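Local coordinates for protein copper induced nitroreductase D (Lactococcus lactis, PDB 2WQF) that binds flavin mononucleotide and probably acts as an oxidoreductase of the nitroreductase family, induced by copper and involved in defence against oxidative stress, at residues 14-19 against 147-152; 48-53 against 97-102; 136-141 against 175-180. All blocks are in the same frame, centred on the assembly; numbering follows the deposited sequence.

Contact 1 of 3, residues 14-19 against 147-152; sequences YALGRN and GANLQH. With FMN (flavin mononucleotide), chain B.
A side-chain and water-bridged contact joins Tyr14 and Leu16 to Asn149 and Gln151, where the short strand 16-17 and the loop before it pass strand 146-151 at the pyrimidine end of the flavin. Tyr14 lies across Asn149 at about a right angle, with CD1 3.7 Å from Asn149 CG and the ring and amide planes 41° apart. The Asn149 amide is put there by a chi1 of 64°, which wedges CG between the backbone N and the carbonyl carbon. Asn149 OD1 receives Gln151 NE2 at 2.8 Å, while one water links Asn149 ND2 to Tyr14 O; ND2 also bonds Ile13 O. Leu16 closes the other end, CD2 resting 3.5 Å from Gly147 O.

Bent at chi2, Gln151 is held by Asn149 and turns NE2 to FMN O2 (3.0 Å), with a weak bond from FMN N3 to its OE1. Tyr14 OH donates to the same O2 at 2.6 Å, and His152 ND1 meets FMN O4 almost straight, at 176°. These donors at O2 and O4 would be expected to draw electron density toward the pyrimidine, consistent with stabilising reduced flavin, as in an FMN site of the nitroreductase fold.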
loop_
_atom_site.group_PDB
_atom_site.type_symbol
_atom_site.label_atom_id
_atom_site.label_comp_id
_atom_site.label_asym_id
_atom_site.label_seq_id
_atom_site.Cartn_x
_atom_site.Cartn_y
_atom_site.Cartn_z
ATOM N N TYR A 14 -12.198 -14.598 7.698
ATOM C CA TYR A 14 -13.280 -14.988 6.802
ATOM C C TYR A 14 -14.616 -15.148 7.525
ATOM O O TYR A 14 -15.669 -14.952 6.912
ATOM C CB TYR A 14 -12.931 -16.285 6.055
ATOM C CG TYR A 14 -11.837 -16.064 5.018
ATOM C CD1 TYR A 14 -12.023 -15.147 3.971
ATOM C CD2 TYR A 14 -10.611 -16.719 5.112
ATOM C CE1 TYR A 14 -11.043 -14.939 3.027
ATOM C CE2 TYR A 14 -9.611 -16.520 4.163
ATOM C CZ TYR A 14 -9.824 -15.625 3.132
ATOM O OH TYR A 14 -8.825 -15.438 2.180
ATOM N N ALA A 15 -14.572 -15.504 8.814
ATOM C CA ALA A 15 -15.777 -15.746 9.594
ATOM C C ALA A 15 -16.176 -14.452 10.267
ATOM O O ALA A 15 -15.654 -14.098 11.339
ATOM C CB ALA A 15 -15.547 -16.855 10.633
ATOM N N LEU A 16 -17.107 -13.758 9.625
ATOM C CA LEU A 16 -17.494 -12.407 10.023
ATOM C C LEU A 16 -18.983 -12.331 10.320
ATOM O O LEU A 16 -19.807 -12.992 9.664
ATOM C CB LEU A 16 -17.115 -11.389 8.931
ATOM C CG LEU A 16 -15.623 -11.193 8.677
ATOM C CD1 LEU A 16 -15.436 -10.312 7.449
ATOM C CD2 LEU A 16 -14.886 -10.601 9.891
ATOM N N GLY A 17 -19.334 -11.503 11.299
ATOM C CA GLY A 17 -20.726 -11.292 11.645
ATOM C C GLY A 17 -21.066 -9.820 11.764
ATOM O O GLY A 17 -20.300 -8.938 11.313
ATOM N N ARG A 18 -22.206 -9.547 12.404
ATOM C CA ARG A 18 -22.750 -8.198 12.446
ATOM C C ARG A 18 -22.829 -7.621 13.857
ATOM O O ARG A 18 -23.548 -6.648 14.103
ATOM C CB ARG A 18 -24.122 -8.200 11.783
ATOM C CG ARG A 18 -24.010 -8.664 10.358
ATOM C CD ARG A 18 -25.283 -8.490 9.568
ATOM N NE ARG A 18 -25.089 -8.855 8.175
ATOM C CZ ARG A 18 -26.060 -8.899 7.272
ATOM N NH1 ARG A 18 -27.305 -8.615 7.625
ATOM N NH2 ARG A 18 -25.783 -9.235 6.023
ATOM N N ASN A 19 -22.033 -8.180 14.763
ATOM C CA ASN A 19 -21.987 -7.733 16.153
ATOM C C ASN A 19 -21.080 -6.515 16.282
ATOM O O ASN A 19 -20.000 -6.572 16.875
ATOM C CB ASN A 19 -21.530 -8.900 17.046
ATOM C CG ASN A 19 -21.482 -8.553 18.509
ATOM O OD1 ASN A 19 -22.228 -7.686 19.009
ATOM N ND2 ASN A 19 -20.617 -9.264 19.225
ATOM N N GLY A 147 -12.855 -7.717 12.216
ATOM C CA GLY A 147 -12.061 -8.431 11.234
ATOM C C GLY A 147 -12.460 -8.032 9.835
ATOM O O GLY A 147 -13.490 -7.391 9.607
ATOM N N ALA A 148 -11.638 -8.415 8.880
ATOM C CA ALA A 148 -11.922 -8.129 7.481
ATOM C C ALA A 148 -11.159 -9.076 6.587
ATOM O O ALA A 148 -10.175 -9.706 7.007
ATOM C CB ALA A 148 -11.556 -6.658 7.123
ATOM N N ASN A 149 -11.600 -9.154 5.329
ATOM C CA ASN A 149 -10.879 -9.875 4.277
ATOM C C ASN A 149 -11.034 -9.097 2.972
ATOM O O ASN A 149 -11.989 -8.344 2.798
ATOM C CB ASN A 149 -11.335 -11.342 4.195
ATOM C CG ASN A 149 -12.791 -11.483 3.785
ATOM O OD1 ASN A 149 -13.128 -11.347 2.631
ATOM N ND2 ASN A 149 -13.647 -11.735 4.735
ATOM N N LEU A 150 -10.048 -9.227 2.102
ATOM C CA LEU A 150 -9.968 -8.442 0.893
ATOM C C LEU A 150 -10.224 -9.310 -0.345
ATOM O O LEU A 150 -9.487 -10.249 -0.618
ATOM C CB LEU A 150 -8.578 -7.783 0.789
ATOM C CG LEU A 150 -8.371 -6.850 -0.404
ATOM C CD1 LEU A 150 -9.262 -5.641 -0.310
ATOM C CD2 LEU A 150 -6.905 -6.448 -0.503
ATOM N N GLN A 151 -11.282 -8.968 -1.076
ATOM C CA GLN A 151 -11.713 -9.689 -2.249
ATOM C C GLN A 151 -11.538 -8.871 -3.512
ATOM O O GLN A 151 -11.394 -7.635 -3.477
ATOM C CB GLN A 151 -13.173 -10.120 -2.115
ATOM C CG GLN A 151 -13.466 -11.016 -0.933
ATOM C CD GLN A 151 -12.506 -12.184 -0.860
ATOM O OE1 GLN A 151 -12.225 -12.821 -1.867
ATOM N NE2 GLN A 151 -11.972 -12.444 0.322
ATOM N N HIS A 152 -11.568 -9.585 -4.641
ATOM C CA HIS A 152 -11.385 -9.017 -5.963
ATOM C C HIS A 152 -12.369 -9.592 -6.976
ATOM O O HIS A 152 -12.037 -10.457 -7.775
ATOM C CB HIS A 152 -9.935 -9.194 -6.407
ATOM C CG HIS A 152 -8.977 -8.463 -5.525
ATOM N ND1 HIS A 152 -8.381 -9.048 -4.428
ATOM C CD2 HIS A 152 -8.578 -7.165 -5.525
ATOM C CE1 HIS A 152 -7.617 -8.153 -3.821
ATOM N NE2 HIS A 152 -7.742 -6.994 -4.453
HETATM N N1 FMN B . -7.537 -12.686 0.089
HETATM C C2 FMN B . -8.765 -13.245 -0.492
HETATM O O2 FMN B . -9.443 -14.015 0.149
HETATM N N3 FMN B . -9.088 -12.917 -1.850
HETATM C C4 FMN B . -8.317 -12.069 -2.622
HETATM O O4 FMN B . -8.695 -11.759 -3.718
HETATM C C4A FMN B . -7.079 -11.530 -2.049
HETATM N N5 FMN B . -6.269 -10.767 -2.703
HETATM C C5A FMN B . -5.259 -9.968 -1.937
HETATM C C6 FMN B . -4.582 -8.820 -2.626
HETATM C C7 FMN B . -3.729 -8.031 -1.986
HETATM C C7M FMN B . -3.052 -6.909 -2.742
HETATM C C8 FMN B . -3.463 -8.292 -0.519
HETATM C C8M FMN B . -2.545 -7.360 0.253
HETATM C C9 FMN B . -4.033 -9.327 0.108
HETATM C C9A FMN B . -4.998 -10.222 -0.628
HETATM N N10 FMN B . -5.627 -11.351 -0.017
HETATM C C10 FMN B . -6.756 -11.893 -0.633
HETATM C "C1'" FMN B . -5.336 -11.725 1.360
HETATM C "C2'" FMN B . -3.948 -12.350 1.470
HETATM O "O2'" FMN B . -3.989 -13.654 0.950
HETATM C "C3'" FMN B . -3.538 -12.313 2.944
HETATM O "O3'" FMN B . -3.378 -10.941 3.251
HETATM C "C4'" FMN B . -2.200 -13.041 3.161
HETATM O "O4'" FMN B . -2.368 -14.438 2.970
HETATM C "C5'" FMN B . -1.622 -12.785 4.551
HETATM O "O5'" FMN B . -2.572 -13.199 5.523
HETATM P P FMN B . -3.153 -12.120 6.601
HETATM O O1P FMN B . -2.027 -11.456 7.285
HETATM O O2P FMN B . -4.035 -11.078 5.813
HETATM O O3P FMN B . -4.046 -12.979 7.597
HETATM O O HOH W 1 -16.451 -13.037 5.128
#

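Contact 2 of 3, residues 48-53 against 97-102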
loop_
_atom_site.group_PDB
_atom_site.type_symbol
_atom_site.label_atom_id
_atom_site.label_comp_id
_atom_site.label_asym_id
_atom_site.label_seq_id
_atom_site.Cartn_x
_atom_site.Cartn_y
_atom_site.Cartn_z
ATOM N N LEU A 48 -14.042 5.656 -1.994
ATOM C CA LEU A 48 -14.655 4.543 -1.281
ATOM C C LEU A 48 -16.172 4.584 -1.378
ATOM O O LEU A 48 -16.791 5.652 -1.254
ATOM C CB LEU A 48 -14.310 4.564 0.200
ATOM C CG LEU A 48 -12.955 4.015 0.621
ATOM C CD1 LEU A 48 -11.796 4.793 0.048
ATOM C CD2 LEU A 48 -12.890 4.021 2.149
ATOM N N LEU A 49 -16.746 3.406 -1.577
ATOM C CA LEU A 49 -18.154 3.162 -1.360
ATOM C C LEU A 49 -18.271 2.194 -0.183
ATOM O O LEU A 49 -17.766 1.072 -0.241
ATOM C CB LEU A 49 -18.779 2.561 -2.615
ATOM C CG LEU A 49 -20.237 2.131 -2.495
ATOM C CD1 LEU A 49 -21.140 3.325 -2.195
ATOM C CD2 LEU A 49 -20.650 1.426 -3.790
ATOM N N ILE A 50 -18.901 2.651 0.899
ATOM C CA ILE A 50 -19.021 1.884 2.136
ATOM C C ILE A 50 -20.460 1.421 2.277
ATOM O O ILE A 50 -21.361 2.248 2.399
ATOM C CB ILE A 50 -18.629 2.724 3.354
ATOM C CG1 ILE A 50 -17.190 3.234 3.212
ATOM C CG2 ILE A 50 -18.806 1.949 4.654
ATOM C CD1 ILE A 50 -16.834 4.395 4.172
ATOM N N LEU A 51 -20.666 0.108 2.212
ATOM C CA LEU A 51 -21.999 -0.472 2.242
ATOM C C LEU A 51 -22.234 -1.253 3.527
ATOM O O LEU A 51 -21.411 -2.092 3.911
ATOM C CB LEU A 51 -22.163 -1.445 1.066
ATOM C CG LEU A 51 -21.897 -0.858 -0.327
ATOM C CD1 LEU A 51 -22.144 -1.947 -1.341
ATOM C CD2 LEU A 51 -22.741 0.386 -0.615
ATOM N N THR A 52 -23.378 -1.010 4.155
ATOM C CA THR A 52 -23.814 -1.770 5.318
ATOM C C THR A 52 -25.299 -2.087 5.154
ATOM O O THR A 52 -25.941 -1.631 4.206
ATOM C CB THR A 52 -23.548 -1.036 6.652
ATOM O OG1 THR A 52 -24.365 0.130 6.747
ATOM C CG2 THR A 52 -22.075 -0.660 6.777
ATOM N N GLY A 53 -25.839 -2.900 6.056
ATOM C CA GLY A 53 -27.275 -3.144 6.074
ATOM C C GLY A 53 -27.815 -3.680 4.767
ATOM O O GLY A 53 -27.261 -4.620 4.180
ATOM N N GLY A 97 -20.471 -5.312 6.592
ATOM C CA GLY A 97 -20.393 -4.413 5.457
ATOM C C GLY A 97 -19.274 -4.747 4.502
ATOM O O GLY A 97 -18.474 -5.667 4.743
ATOM N N THR A 98 -19.201 -3.955 3.436
ATOM C CA THR A 98 -18.168 -4.086 2.403
ATOM C C THR A 98 -17.705 -2.675 2.041
ATOM O O THR A 98 -18.514 -1.784 1.770
ATOM C CB THR A 98 -18.642 -4.839 1.134
ATOM O OG1 THR A 98 -19.144 -6.126 1.505
ATOM C CG2 THR A 98 -17.516 -5.057 0.174
ATOM N N ILE A 99 -16.394 -2.473 2.035
ATOM C CA ILE A 99 -15.805 -1.220 1.592
ATOM C C ILE A 99 -15.200 -1.443 0.212
ATOM O O ILE A 99 -14.249 -2.214 0.066
ATOM C CB ILE A 99 -14.732 -0.734 2.561
ATOM C CG1 ILE A 99 -15.286 -0.623 3.989
ATOM C CG2 ILE A 99 -14.100 0.591 2.077
ATOM C CD1 ILE A 99 -14.206 -0.691 5.074
ATOM N N LEU A 100 -15.773 -0.798 -0.798
ATOM C CA LEU A 100 -15.273 -0.899 -2.170
ATOM C C LEU A 100 -14.323 0.251 -2.439
ATOM O O LEU A 100 -14.665 1.417 -2.269
ATOM C CB LEU A 100 -16.414 -0.914 -3.181
ATOM C CG LEU A 100 -17.348 -2.143 -3.056
ATOM C CD1 LEU A 100 -18.442 -1.913 -2.042
ATOM C CD2 LEU A 100 -17.963 -2.482 -4.412
ATOM N N PHE A 101 -13.090 -0.120 -2.765
ATOM C CA PHE A 101 -12.011 0.804 -3.058
ATOM C C PHE A 101 -11.865 1.013 -4.538
ATOM O O PHE A 101 -11.735 0.051 -5.273
ATOM C CB PHE A 101 -10.701 0.252 -2.498
ATOM C CG PHE A 101 -10.617 0.302 -0.987
ATOM C CD1 PHE A 101 -10.121 1.422 -0.327
ATOM C CD2 PHE A 101 -11.061 -0.774 -0.232
ATOM C CE1 PHE A 101 -10.036 1.439 1.045
ATOM C CE2 PHE A 101 -10.959 -0.771 1.131
ATOM C CZ PHE A 101 -10.463 0.337 1.781
ATOM N N PHE A 102 -11.853 2.285 -4.953
ATOM C CA PHE A 102 -11.702 2.668 -6.345
ATOM C C PHE A 102 -10.529 3.647 -6.456
ATOM O O PHE A 102 -10.134 4.284 -5.476
ATOM C CB PHE A 102 -12.948 3.383 -6.900
ATOM C CG PHE A 102 -14.255 2.658 -6.700
ATOM C CD1 PHE A 102 -14.929 2.103 -7.780
ATOM C CD2 PHE A 102 -14.850 2.610 -5.454
ATOM C CE1 PHE A 102 -16.176 1.458 -7.602
ATOM C CE2 PHE A 102 -16.062 1.963 -5.264
ATOM C CZ PHE A 102 -16.744 1.414 -6.337
#
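Strands 48-52 and 97-102 run antiparallel, their directions 169° apart and their axes 4.7 Å apart at closest, joined by two hydrogen-bonded pairs, Leu49 with Leu100 and Leu51 with Thr98. Each pair exchanges two bonds: Leu100 N gives to Leu49 O at 2.8 Å, and Leu51 N reaches Thr98 O at 171°. Between them Ile50 faces Ile99 as a non-hydrogen-bonded pair, and Leu48 faces Phe101 in the same way.

On the face carrying Leu48, Ile50, Ile99 and Phe101, Leu48 does most of the touching. It lies alongside both cross-strand neighbours and points the same way as they do, its two methyls dividing the work: CD2 meets Ile99 CG2 at 3.6 Å, and CD1 meets Phe101 CD1 at 3.8 Å. Ile99 presents that methyl because CG2 is the branch lying opposite the backbone N, CG1 taking chi1 -55°. Helices 23-35 and 121-143 cover this face.

On the other face Leu51 and Leu100 meet at a slant, CD1 to CD1 at 3.8 Å. At its far end the Phe102 ring turns its edge to Leu49, with CE2 3.8 Å from CB, and Trp165 lies against Leu49 and Leu51. Thr98 OG1, on this face, is hydrogen-bonded to Gln56 and Trp60.

Beyond Leu48 to Leu51 a strand of the second subunit pairs in parallel, so the sheet runs on across the dimer interface. The chemistry implies a buried structural ladder: main-chain polar groups are met by cross-strand bonds, the Thr98 hydroxyl by Gln56 and Trp60, and cohesion comes from apolar packing on both faces.

Contact 3 of 3, residues 136-141 against 175-180. With FMN (flavin mononucleotide), chain B.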
loop_
_atom_site.group_PDB
_atom_site.type_symbol
_atom_site.label_atom_id
_atom_site.label_comp_id
_atom_site.label_asym_id
_atom_site.label_seq_id
_atom_site.Cartn_x
_atom_site.Cartn_y
_atom_site.Cartn_z
ATOM N N ASN A 136 -4.373 0.297 5.281
ATOM C CA ASN A 136 -4.513 1.204 6.399
ATOM C C ASN A 136 -5.926 1.098 7.000
ATOM O O ASN A 136 -6.092 1.123 8.219
ATOM C CB ASN A 136 -4.130 2.668 6.042
ATOM C CG ASN A 136 -2.636 2.901 6.091
ATOM O OD1 ASN A 136 -1.899 2.102 6.679
ATOM N ND2 ASN A 136 -2.177 3.978 5.462
ATOM N N VAL A 137 -6.936 1.015 6.142
ATOM C CA VAL A 137 -8.305 0.834 6.595
ATOM C C VAL A 137 -8.459 -0.512 7.316
ATOM O O VAL A 137 -9.023 -0.605 8.400
ATOM C CB VAL A 137 -9.310 0.953 5.434
ATOM C CG1 VAL A 137 -10.693 0.478 5.854
ATOM C CG2 VAL A 137 -9.380 2.397 4.935
ATOM N N TRP A 138 -7.903 -1.539 6.710
ATOM C CA TRP A 138 -7.977 -2.900 7.238
ATOM C C TRP A 138 -7.393 -2.945 8.654
ATOM O O TRP A 138 -7.979 -3.528 9.571
ATOM C CB TRP A 138 -7.190 -3.807 6.281
ATOM C CG TRP A 138 -7.378 -5.287 6.380
ATOM C CD1 TRP A 138 -7.973 -5.996 7.378
ATOM C CD2 TRP A 138 -6.899 -6.246 5.428
ATOM N NE1 TRP A 138 -7.935 -7.358 7.074
ATOM C CE2 TRP A 138 -7.279 -7.517 5.883
ATOM C CE3 TRP A 138 -6.221 -6.140 4.208
ATOM C CZ2 TRP A 138 -6.967 -8.678 5.172
ATOM C CZ3 TRP A 138 -5.910 -7.291 3.512
ATOM C CH2 TRP A 138 -6.296 -8.543 3.996
ATOM N N THR A 139 -6.220 -2.352 8.815
ATOM C CA THR A 139 -5.556 -2.343 10.093
ATOM C C THR A 139 -6.307 -1.483 11.108
ATOM O O THR A 139 -6.419 -1.847 12.285
ATOM C CB THR A 139 -4.082 -1.857 9.959
ATOM O OG1 THR A 139 -3.409 -2.669 8.991
ATOM C CG2 THR A 139 -3.378 -1.951 11.288
ATOM N N ALA A 140 -6.852 -0.353 10.661
ATOM C CA ALA A 140 -7.634 0.499 11.553
ATOM C C ALA A 140 -8.875 -0.255 12.093
ATOM O O ALA A 140 -9.240 -0.149 13.272
ATOM C CB ALA A 140 -8.027 1.806 10.853
ATOM N N LEU A 141 -9.521 -1.012 11.215
ATOM C CA LEU A 141 -10.674 -1.828 11.605
ATOM C C LEU A 141 -10.247 -2.896 12.624
ATOM O O LEU A 141 -10.954 -3.142 13.612
ATOM C CB LEU A 141 -11.299 -2.471 10.378
ATOM C CG LEU A 141 -12.037 -1.546 9.412
ATOM C CD1 LEU A 141 -12.437 -2.307 8.155
ATOM C CD2 LEU A 141 -13.240 -0.926 10.058
ATOM N N GLY A 175 -10.756 -3.271 -5.304
ATOM C CA GLY A 175 -10.763 -4.222 -4.208
ATOM C C GLY A 175 -12.020 -4.043 -3.368
ATOM O O GLY A 175 -12.624 -2.970 -3.373
ATOM N N GLN A 176 -12.421 -5.093 -2.660
ATOM C CA GLN A 176 -13.587 -5.050 -1.784
ATOM C C GLN A 176 -13.224 -5.624 -0.434
ATOM O O GLN A 176 -12.967 -6.818 -0.284
ATOM C CB GLN A 176 -14.774 -5.807 -2.382
ATOM C CG GLN A 176 -15.155 -5.321 -3.764
ATOM C CD GLN A 176 -14.377 -6.035 -4.854
ATOM O OE1 GLN A 176 -14.382 -7.258 -4.920
ATOM N NE2 GLN A 176 -13.727 -5.278 -5.717
ATOM N N LEU A 177 -13.212 -4.758 0.565
ATOM C CA LEU A 177 -12.825 -5.154 1.908
ATOM C C LEU A 177 -14.098 -5.449 2.710
ATOM O O LEU A 177 -14.847 -4.552 3.068
ATOM C CB LEU A 177 -11.976 -4.078 2.564
ATOM C CG LEU A 177 -11.345 -4.462 3.891
ATOM C CD1 LEU A 177 -10.222 -5.494 3.748
ATOM C CD2 LEU A 177 -10.818 -3.195 4.604
ATOM N N VAL A 178 -14.361 -6.736 2.910
ATOM C CA VAL A 178 -15.495 -7.245 3.664
ATOM C C VAL A 178 -15.117 -7.228 5.141
ATOM O O VAL A 178 -14.035 -7.681 5.511
ATOM C CB VAL A 178 -15.823 -8.675 3.225
ATOM C CG1 VAL A 178 -17.019 -9.207 3.969
ATOM C CG2 VAL A 178 -16.116 -8.701 1.739
ATOM N N PHE A 179 -15.979 -6.655 5.985
ATOM C CA PHE A 179 -15.642 -6.448 7.391
ATOM C C PHE A 179 -16.807 -6.703 8.318
ATOM O O PHE A 179 -17.978 -6.636 7.935
ATOM C CB PHE A 179 -15.054 -5.048 7.619
ATOM C CG PHE A 179 -16.071 -3.935 7.584
ATOM C CD1 PHE A 179 -16.615 -3.462 8.765
ATOM C CD2 PHE A 179 -16.506 -3.402 6.376
ATOM C CE1 PHE A 179 -17.551 -2.432 8.747
ATOM C CE2 PHE A 179 -17.467 -2.382 6.345
ATOM C CZ PHE A 179 -17.988 -1.915 7.538
ATOM N N GLY A 180 -16.477 -7.040 9.553
ATOM C CA GLY A 180 -17.495 -7.303 10.556
ATOM C C GLY A 180 -16.921 -7.809 11.849
ATOM O O GLY A 180 -15.723 -7.723 12.086
HETATM N N1 FMN B . -7.537 -12.686 0.089
HETATM C C2 FMN B . -8.765 -13.245 -0.492
HETATM O O2 FMN B . -9.443 -14.015 0.149
HETATM N N3 FMN B . -9.088 -12.917 -1.850
HETATM C C4 FMN B . -8.317 -12.069 -2.622
HETATM O O4 FMN B . -8.695 -11.759 -3.718
HETATM C C4A FMN B . -7.079 -11.530 -2.049
HETATM N N5 FMN B . -6.269 -10.767 -2.703
HETATM C C5A FMN B . -5.259 -9.968 -1.937
HETATM C C6 FMN B . -4.582 -8.820 -2.626
HETATM C C7 FMN B . -3.729 -8.031 -1.986
HETATM C C7M FMN B . -3.052 -6.909 -2.742
HETATM C C8 FMN B . -3.463 -8.292 -0.519
HETATM C C8M FMN B . -2.545 -7.360 0.253
HETATM C C9 FMN B . -4.033 -9.327 0.108
HETATM C C9A FMN B . -4.998 -10.222 -0.628
HETATM N N10 FMN B . -5.627 -11.351 -0.017
HETATM C C10 FMN B . -6.756 -11.893 -0.633
HETATM C "C1'" FMN B . -5.336 -11.725 1.360
HETATM C "C2'" FMN B . -3.948 -12.350 1.470
HETATM O "O2'" FMN B . -3.989 -13.654 0.950
HETATM C "C3'" FMN B . -3.538 -12.313 2.944
HETATM O "O3'" FMN B . -3.378 -10.941 3.251
HETATM C "C4'" FMN B . -2.200 -13.041 3.161
HETATM O "O4'" FMN B . -2.368 -14.438 2.970
HETATM C "C5'" FMN B . -1.622 -12.785 4.551
HETATM O "O5'" FMN B . -2.572 -13.199 5.523
HETATM P P FMN B . -3.153 -12.120 6.601
HETATM O O1P FMN B . -2.027 -11.456 7.285
HETATM O O2P FMN B . -4.035 -11.078 5.813
HETATM O O3P FMN B . -4.046 -12.979 7.597
#
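Trp138 and Leu177 meet because each swings CG opposite its own backbone N, chi1 being -165° in the tryptophan and much the same in the leucine; the indole leaves helix 121-143 and the isobutyl group rises from strand 171-182 to meet between helix and sheet. The helix segment 136-141 runs nearly parallel to strand segment 175-180, 3° between their directions, with 10.2 Å between the axes at closest: a helix laid along a sheet and joined to it by side chains.

Leu177 is the hub. Its CD1 sits over one face of the indole, 4.0 Å from the centroid of the five-membered ring and 18° off the normal, a CH-pi contact displaced toward the rim. The other methyl, CD2, meets Val137 and Leu141 as well as the base of Trp138. Val137 slides past in the opposite direction, its CG1 3.9 Å from Leu177 CD2, while Leu141 comes tip to tip, bringing CD1 to 4.0 Å from the same methyl. Leu141 CD1 also touches Phe179 CB at 3.8 Å, the two side chains crossing at about a right angle. Ile99 and Phe101 of the adjoining strand and Val26 and Val34 of helix 23-35 extend this apolar layer.

At its outer rim the indole approaches the cofactor: Trp138 CZ2 lies 3.8 Å from FMN O2P, obliquely to the ring. Arg10, an FMN ligand, makes a cation-pi contact with Trp138, and Trp138 NE1 donates to Arg11 O.

The chemistry is therefore divided. The helix and sheet cohere through methyl-to-methyl and methyl-to-ring dispersion, while the indole, held by a leucine methyl over one face and by its N-H bond, carries that hydrophobic layer up to the polar phosphate site and would help set the position of Arg10.

How the contacts relate
Strand 171-182 is the common element: it pairs with strand 146-151 of contact 1 and with strand 97-104 of contact 2, while its side chains form contact 3. Contacts 1 and 3, with centres about 8 Å apart, are stitched by Asn149 N to Val178 O at 2.9 Å and Gln151 N to Gln176 O at 2.8 Å, both probable hydrogen bonds. Contacts 2 and 3, about 9 Å between centres, share a probable bond from Ile99 N to Leu177 O. Contact 1 lines the isoalloxazine, from the pyrimidine to the dimethylbenzene side, while contact 3 reaches the ribityl phosphate arm; contact 2 stands back, its Phe101 side chain about 10 Å from FMN, and carries the sheet into the second subunit.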